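PDB 4QLX: nitroreductase family protein from Lactobacillus plantarum, which probably reduces the carbon-carbon double bond of enone fatty acids with NADH and an FMN cofactor, in a pathway that saturates polyunsaturated fatty acids. Local coordinates for residues A[40-45]-A[162-167]; A[153-158]-A[192-197]; A[67-72]-A[88-93]. All coordinates share one frame; numbering follows the deposited sequence.

Interaction 1: A[40-45]-A[162-167]; sequences QKMIAE and HGYDAN. With FMN (flavin mononucleotide), chain C.
M42, on helix 36-46, and H162, just past the C-terminal end of helix 137-161, bring their CA atoms to 8.0 Å, the nearest CA pair of the two segments. In this nitroreductase fold the long helix stops in a Schellman motif, G163 turning with positive phi, before the chain enters edge strand 165-169. Just before that turn, the H162 ring faces helix 36-46. M42 crosses over one face of it, with CG 3.5 Å from the ring centroid and only 5° off the ring normal, a CH-pi contact. SD lies over the same ring, 4.0 Å from its centroid, and also reaches the edge of Y164 in a Met-aromatic contact, 4.1 Å from CD2. With M42 CG anti to the carbonyl carbon (chi1 -67°), the thioether is carried away from the helix and across the imidazole.

At the ring edge, H162 NE2 donates a very short hydrogen bond of 2.5 Å to E45 OE1, the carboxylate plane turned 49° from the ring. ND1 is hydrogen-bonded to E38, which also binds Y164 OH, while N9 takes the other oxygen of E45. Two carboxylates on one imidazole would be expected to stabilise its cationic form. A leucine in place of H162 would probably leave the buried carboxylate of E45 without its imidazole partner and E38 with one bond fewer. Farther along, N167 belongs to the flavin pocket: Q83 binds its OD1, and its ND2 lies 3.4 Å from C1' of FMN.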
# COMPACT_ATOMS: atom_id res chain seq x y z
N GLN A 40 8.01 11.34 12.90
CA GLN A 40 9.16 10.51 12.53
C GLN A 40 8.90 9.06 12.87
O GLN A 40 9.31 8.16 12.14
CB GLN A 40 10.43 10.98 13.25
CG GLN A 40 10.94 12.32 12.81
CD GLN A 40 12.29 12.66 13.45
OE1 GLN A 40 12.51 12.47 14.65
NE2 GLN A 40 13.19 13.17 12.63
N LYS A 41 8.26 8.85 14.01
CA LYS A 41 7.87 7.51 14.44
C LYS A 41 6.89 6.85 13.45
O LYS A 41 7.07 5.69 13.09
CB LYS A 41 7.24 7.57 15.83
CG LYS A 41 7.54 6.36 16.68
CD LYS A 41 9.04 6.26 16.93
CE LYS A 41 9.47 4.82 17.21
NZ LYS A 41 10.96 4.67 17.12
N MET A 42 5.88 7.60 13.00
CA MET A 42 4.89 7.09 12.05
C MET A 42 5.51 6.78 10.70
O MET A 42 5.18 5.76 10.07
CB MET A 42 3.73 8.09 11.89
CG MET A 42 2.91 8.25 13.14
SD MET A 42 1.38 9.19 12.93
CE MET A 42 2.01 10.80 12.48
N ILE A 43 6.41 7.64 10.24
CA ILE A 43 7.13 7.41 9.00
C ILE A 43 8.01 6.15 9.09
O ILE A 43 8.03 5.33 8.17
CB ILE A 43 7.98 8.63 8.61
CG1 ILE A 43 7.06 9.76 8.13
CG2 ILE A 43 9.00 8.26 7.52
CD1 ILE A 43 7.75 11.12 8.03
N ALA A 44 8.74 5.99 10.19
CA ALA A 44 9.54 4.77 10.39
C ALA A 44 8.64 3.53 10.41
O ALA A 44 8.96 2.51 9.80
CB ALA A 44 10.36 4.87 11.68
N GLU A 45 7.50 3.61 11.08
CA GLU A 45 6.56 2.49 11.12
C GLU A 45 6.03 2.12 9.72
O GLU A 45 5.95 0.94 9.37
CB GLU A 45 5.41 2.81 12.07
CG GLU A 45 5.83 2.73 13.54
CD GLU A 45 4.84 3.37 14.50
OE1 GLU A 45 3.85 3.99 14.05
OE2 GLU A 45 5.06 3.25 15.73
N HIS A 162 -2.37 5.47 15.16
CA HIS A 162 -1.96 6.48 16.14
C HIS A 162 -3.14 7.35 16.63
O HIS A 162 -2.95 8.29 17.41
CB HIS A 162 -0.86 7.37 15.57
CG HIS A 162 0.49 6.71 15.58
ND1 HIS A 162 1.54 7.18 16.34
CD2 HIS A 162 0.95 5.61 14.93
CE1 HIS A 162 2.59 6.39 16.16
NE2 HIS A 162 2.26 5.44 15.31
N GLY A 163 -4.35 7.04 16.17
CA GLY A 163 -5.51 7.80 16.60
C GLY A 163 -5.83 9.00 15.72
O GLY A 163 -6.71 9.79 16.05
N TYR A 164 -5.13 9.12 14.60
CA TYR A 164 -5.36 10.21 13.66
C TYR A 164 -6.19 9.75 12.47
O TYR A 164 -6.82 8.69 12.50
CB TYR A 164 -4.02 10.79 13.18
CG TYR A 164 -3.20 11.32 14.34
CD1 TYR A 164 -3.73 12.30 15.18
CD2 TYR A 164 -1.92 10.85 14.60
CE1 TYR A 164 -3.01 12.79 16.25
CE2 TYR A 164 -1.19 11.34 15.68
CZ TYR A 164 -1.74 12.32 16.49
OH TYR A 164 -1.04 12.82 17.56
N ASP A 165 -6.19 10.56 11.42
CA ASP A 165 -6.79 10.20 10.15
C ASP A 165 -6.01 10.89 9.06
O ASP A 165 -5.09 11.65 9.36
CB ASP A 165 -8.27 10.58 10.10
CG ASP A 165 -9.14 9.52 10.73
OD1 ASP A 165 -9.27 8.42 10.13
OD2 ASP A 165 -9.68 9.76 11.83
N ALA A 166 -6.37 10.63 7.81
CA ALA A 166 -5.50 10.99 6.71
C ALA A 166 -6.16 10.95 5.34
O ALA A 166 -7.16 10.26 5.13
CB ALA A 166 -4.25 10.05 6.72
N ASN A 167 -5.57 11.69 4.41
CA ASN A 167 -5.99 11.65 3.02
C ASN A 167 -4.76 11.53 2.15
O ASN A 167 -3.80 12.28 2.32
CB ASN A 167 -6.79 12.91 2.65
CG ASN A 167 -7.00 13.05 1.15
OD1 ASN A 167 -6.58 14.03 0.54
ND2 ASN A 167 -7.66 12.07 0.55
N1 FMN C . -8.57 12.94 -2.66
C2 FMN C . -8.63 14.30 -2.87
O2 FMN C . -9.47 14.98 -2.30
N3 FMN C . -7.76 14.93 -3.73
C4 FMN C . -6.81 14.18 -4.39
O4 FMN C . -6.04 14.72 -5.17
C4A FMN C . -6.75 12.81 -4.18
N5 FMN C . -5.79 12.08 -4.85
C5A FMN C . -5.69 10.72 -4.65
C6 FMN C . -4.70 10.05 -5.34
C7 FMN C . -4.55 8.69 -5.16
C7M FMN C . -3.47 7.94 -5.89
C8 FMN C . -5.39 8.01 -4.30
C8M FMN C . -5.18 6.54 -4.14
C9 FMN C . -6.39 8.69 -3.60
C9A FMN C . -6.55 10.07 -3.77
N10 FMN C . -7.53 10.82 -3.11
C10 FMN C . -7.62 12.18 -3.32
C1' FMN C . -8.51 10.18 -2.15
C2' FMN C . -9.56 9.37 -2.95
O2' FMN C . -10.49 10.22 -3.58
C3' FMN C . -10.29 8.35 -2.08
O3' FMN C . -9.36 7.37 -1.67
C4' FMN C . -11.44 7.62 -2.78
O4' FMN C . -12.49 8.50 -3.17
C5' FMN C . -12.01 6.54 -1.88
O5' FMN C . -12.48 7.08 -0.66
P FMN C . -11.85 6.58 0.74
O1P FMN C . -12.52 7.38 1.83
O2P FMN C . -10.35 6.82 0.75
O3P FMN C . -12.11 5.10 0.95

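Interaction 2: A[153-158]-A[192-197]; sequences MQLLLV and MGIAIG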
# COMPACT_ATOMS: atom_id res chain seq x y z
N MET A 153 0.41 3.70 1.49
CA MET A 153 -0.71 2.91 2.02
C MET A 153 -0.46 2.54 3.48
O MET A 153 -1.36 2.62 4.30
CB MET A 153 -0.92 1.64 1.18
CG MET A 153 -2.21 0.84 1.56
SD MET A 153 -3.75 1.75 1.30
CE MET A 153 -4.31 2.02 2.98
N GLN A 154 0.76 2.14 3.83
CA GLN A 154 1.01 1.79 5.23
C GLN A 154 0.91 3.04 6.10
O GLN A 154 0.42 2.96 7.22
CB GLN A 154 2.36 1.08 5.41
CG GLN A 154 2.29 -0.37 4.91
CD GLN A 154 3.09 -1.36 5.76
OE1 GLN A 154 2.67 -2.50 5.98
NE2 GLN A 154 4.26 -0.92 6.25
N LEU A 155 1.33 4.19 5.57
CA LEU A 155 1.32 5.42 6.37
C LEU A 155 -0.12 5.85 6.68
O LEU A 155 -0.42 6.38 7.76
CB LEU A 155 2.10 6.53 5.65
CG LEU A 155 2.28 7.86 6.40
CD1 LEU A 155 2.80 7.63 7.82
CD2 LEU A 155 3.22 8.79 5.65
N LEU A 156 -1.04 5.60 5.74
CA LEU A 156 -2.46 5.90 5.97
C LEU A 156 -3.00 5.06 7.13
O LEU A 156 -3.83 5.54 7.93
CB LEU A 156 -3.29 5.64 4.71
CG LEU A 156 -3.10 6.53 3.48
CD1 LEU A 156 -3.95 5.97 2.37
CD2 LEU A 156 -3.55 7.97 3.77
N LEU A 157 -2.53 3.82 7.23
CA LEU A 157 -2.98 2.93 8.29
C LEU A 157 -2.30 3.32 9.61
O LEU A 157 -2.95 3.38 10.65
CB LEU A 157 -2.69 1.45 7.94
CG LEU A 157 -3.40 0.99 6.66
CD1 LEU A 157 -3.04 -0.42 6.22
CD2 LEU A 157 -4.92 1.09 6.86
N VAL A 158 -1.00 3.58 9.54
CA VAL A 158 -0.24 4.00 10.71
C VAL A 158 -0.89 5.23 11.32
O VAL A 158 -1.07 5.31 12.54
CB VAL A 158 1.23 4.29 10.36
CG1 VAL A 158 1.92 4.99 11.51
CG2 VAL A 158 1.95 2.98 10.04
N MET A 192 2.80 11.07 -4.38
CA MET A 192 1.58 11.45 -3.66
C MET A 192 1.88 12.17 -2.35
O MET A 192 2.93 11.98 -1.74
CB MET A 192 0.69 10.23 -3.38
CG MET A 192 1.29 9.23 -2.37
SD MET A 192 0.20 7.88 -1.85
CE MET A 192 0.33 6.77 -3.25
N GLY A 193 0.94 13.01 -1.92
CA GLY A 193 0.99 13.59 -0.59
C GLY A 193 0.11 12.80 0.36
O GLY A 193 -0.90 12.21 -0.04
N ILE A 194 0.51 12.75 1.63
CA ILE A 194 -0.33 12.18 2.68
C ILE A 194 -0.62 13.28 3.69
O ILE A 194 0.27 13.68 4.44
CB ILE A 194 0.34 10.99 3.40
CG1 ILE A 194 0.79 9.89 2.42
CG2 ILE A 194 -0.58 10.42 4.48
CD1 ILE A 194 -0.32 9.26 1.60
N ALA A 195 -1.85 13.79 3.72
CA ALA A 195 -2.23 14.77 4.73
C ALA A 195 -2.66 14.03 5.98
O ALA A 195 -3.43 13.10 5.90
CB ALA A 195 -3.36 15.68 4.22
N ILE A 196 -2.17 14.46 7.14
CA ILE A 196 -2.46 13.79 8.41
C ILE A 196 -2.94 14.78 9.48
O ILE A 196 -2.43 15.89 9.58
CB ILE A 196 -1.20 13.05 8.95
CG1 ILE A 196 -0.62 12.09 7.90
CG2 ILE A 196 -1.50 12.32 10.26
CD1 ILE A 196 0.62 11.29 8.42
N GLY A 197 -3.92 14.36 10.29
CA GLY A 197 -4.32 15.13 11.46
C GLY A 197 -5.48 14.47 12.19
O GLY A 197 -5.82 13.33 11.87
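L155 and L156 reach I194 through different first torsions: L155 puts CG anti to its backbone N (chi1 -176°), whereas L156 puts CG anti to the carbonyl carbon (chi1 -68°). L155 CD2 lies 4.2 Å from I194 CG1, while L156 CD2 approaches I194 CG2 at 3.9 Å and, slightly farther off, I194 CD1 at 4.1 Å, so that this one methyl spans both branches of the isoleucine. The other methyl of L155, CD1, reaches the tip of I196, 4.3 Å from CD1 of that residue. I194 and I196, two residues apart, both project from the same face of the strand.

This is helix-on-sheet packing in the alpha+beta core of the nitroreductase fold. Helix 153-158 runs almost parallel to strand 192-197, at 3°, with the axes 9.6 Å apart. A166 and A168 of edge strand 165-169 extend the floor beneath L156, and V91 adds to the surface met by L155. The same helix also faces the other subunit, where L157 packs on L157 of the second copy.

The side chain of L156 is about 7 Å from a bound FMN. Between the two segments the contact is entirely aliphatic, without a hydrogen bond, so it probably rests on shape and the exclusion of water.

Interaction 3: A[67-72]-A[88-93]; sequences EAKAKF and SAIVFI
F72 reaches from helix 66-72 to I90 and F92, alternate residues on one face of strand 89-96. Its CB leaves the main chain toward the strand, and CG continues anti to the backbone N (chi1 178°), which carries the ring deep between the two elements. On one side of the ring CE2 meets I90 CG2 at 3.9 Å; on the other, CE1 meets F92 CD1 at 3.9 Å. CZ, at the tip, is shared, lying 4.0 Å from both I90 CG2 and F92 CD1. F92 CD1 sits in the plane of the F72 ring, at its edge, and the two side chains cross at about a right angle. M177 and L181 of helix 177-181 touch both phenylalanines.

Strand 89-96 belongs to the antiparallel sheet of the nitroreductase fold, and helix 67-72 crosses it at 47° with the axes 10.3 Å apart. Where the strand begins, S88 and A89 both face I196 on the neighbouring strand, a classic beta bulge.

One turn earlier on the helix, the extended aliphatic chain of K69 lies across I90, its CE 4.0 Å from I90 CD1. This sets the ammonium group beside main-chain carbonyls: NZ is hydrogen-bonded to the O atoms of A87 and D85. A water 2.6 Å from S88 O can donate to it, though other acceptors compete for its protons, and it accepts a weak bond of 3.2 Å from K69 NZ.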
# COMPACT_ATOMS: atom_id res chain seq x y z
N GLU A 67 4.68 28.49 6.73
CA GLU A 67 5.59 28.90 5.67
C GLU A 67 5.88 27.75 4.69
O GLU A 67 5.98 27.95 3.48
CB GLU A 67 6.90 29.43 6.27
CG GLU A 67 6.74 30.63 7.22
CD GLU A 67 6.37 30.22 8.64
OE1 GLU A 67 6.38 29.01 8.94
OE2 GLU A 67 6.07 31.11 9.47
N ALA A 68 6.02 26.55 5.23
CA ALA A 68 6.26 25.38 4.38
C ALA A 68 5.02 25.08 3.54
O ALA A 68 5.12 24.70 2.38
CB ALA A 68 6.66 24.17 5.22
N LYS A 69 3.84 25.27 4.14
CA LYS A 69 2.58 24.99 3.46
C LYS A 69 2.37 25.94 2.29
O LYS A 69 1.96 25.53 1.22
CB LYS A 69 1.40 25.10 4.43
CG LYS A 69 1.29 23.96 5.42
CD LYS A 69 -0.01 24.01 6.20
CE LYS A 69 -0.08 22.91 7.25
NZ LYS A 69 -1.39 22.93 7.98
N ALA A 70 2.68 27.22 2.50
CA ALA A 70 2.49 28.22 1.46
C ALA A 70 3.39 27.92 0.27
O ALA A 70 3.00 28.09 -0.88
CB ALA A 70 2.77 29.63 2.01
N LYS A 71 4.61 27.46 0.57
CA LYS A 71 5.55 27.07 -0.46
C LYS A 71 5.10 25.79 -1.16
O LYS A 71 5.18 25.66 -2.38
CB LYS A 71 6.94 26.89 0.14
CG LYS A 71 7.95 26.25 -0.79
CD LYS A 71 8.24 27.13 -2.00
CE LYS A 71 9.64 26.83 -2.53
NZ LYS A 71 9.89 27.48 -3.85
N PHE A 72 4.64 24.83 -0.36
CA PHE A 72 4.15 23.55 -0.87
C PHE A 72 2.95 23.76 -1.80
O PHE A 72 2.92 23.24 -2.91
CB PHE A 72 3.78 22.66 0.32
CG PHE A 72 3.20 21.33 -0.04
CD1 PHE A 72 3.94 20.41 -0.77
CD2 PHE A 72 1.95 20.96 0.41
CE1 PHE A 72 3.42 19.15 -1.08
CE2 PHE A 72 1.42 19.71 0.10
CZ PHE A 72 2.16 18.81 -0.64
N SER A 88 -2.38 18.72 10.29
CA SER A 88 -1.28 18.90 11.23
C SER A 88 0.05 18.83 10.47
O SER A 88 0.95 19.64 10.69
CB SER A 88 -1.30 17.84 12.33
OG SER A 88 -2.52 17.86 13.05
N ALA A 89 0.16 17.86 9.57
CA ALA A 89 1.34 17.75 8.72
C ALA A 89 0.99 17.05 7.42
O ALA A 89 0.08 16.22 7.39
CB ALA A 89 2.45 17.00 9.44
N ILE A 90 1.68 17.41 6.35
CA ILE A 90 1.58 16.67 5.11
C ILE A 90 2.92 15.95 4.92
O ILE A 90 3.98 16.54 5.11
CB ILE A 90 1.27 17.57 3.90
CG1 ILE A 90 -0.03 18.35 4.14
CG2 ILE A 90 1.17 16.75 2.62
CD1 ILE A 90 0.19 19.72 4.78
N VAL A 91 2.85 14.67 4.58
CA VAL A 91 4.06 13.93 4.26
C VAL A 91 4.03 13.65 2.76
O VAL A 91 3.23 12.83 2.28
CB VAL A 91 4.16 12.63 5.05
CG1 VAL A 91 5.37 11.81 4.60
CG2 VAL A 91 4.22 12.94 6.54
N PHE A 92 4.87 14.36 2.01
CA PHE A 92 4.91 14.11 0.58
C PHE A 92 5.91 13.02 0.25
O PHE A 92 7.03 13.02 0.77
CB PHE A 92 5.24 15.37 -0.23
CG PHE A 92 4.96 15.19 -1.69
CD1 PHE A 92 3.70 15.47 -2.20
CD2 PHE A 92 5.93 14.65 -2.52
CE1 PHE A 92 3.42 15.26 -3.53
CE2 PHE A 92 5.66 14.44 -3.86
CZ PHE A 92 4.41 14.73 -4.37
N ILE A 93 5.51 12.11 -0.63
CA ILE A 93 6.35 10.99 -0.99
C ILE A 93 6.84 11.11 -2.42
O ILE A 93 6.06 11.28 -3.36
CB ILE A 93 5.62 9.63 -0.78
CG1 ILE A 93 4.93 9.63 0.59
CG2 ILE A 93 6.62 8.46 -0.87
CD1 ILE A 93 4.01 8.42 0.84
O HOH W 1 0.40 22.20 10.54

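In the fold
Of the contacting segments, 40-45 on helix 36-46 comes first from the N terminus, and its partner lies 117 residues on. Within that span interaction 3 opens and closes, a short loop tying helix 66-72 to strand 89-96, wholly nested in the loop of interaction 1. Interaction 2 starts on helix 137-161 before interaction 1 closes at 162-167, and ends at 192-197, so these two cross along the chain while interaction 3 closes before interaction 2 opens. All three reach one antiparallel sheet: backbone pairing joins D165 to G197 and V91 to I194, placing strand 188-197 between the strands of interactions 1 and 3. V158 packs on E45, linking the helices of interactions 1 and 2.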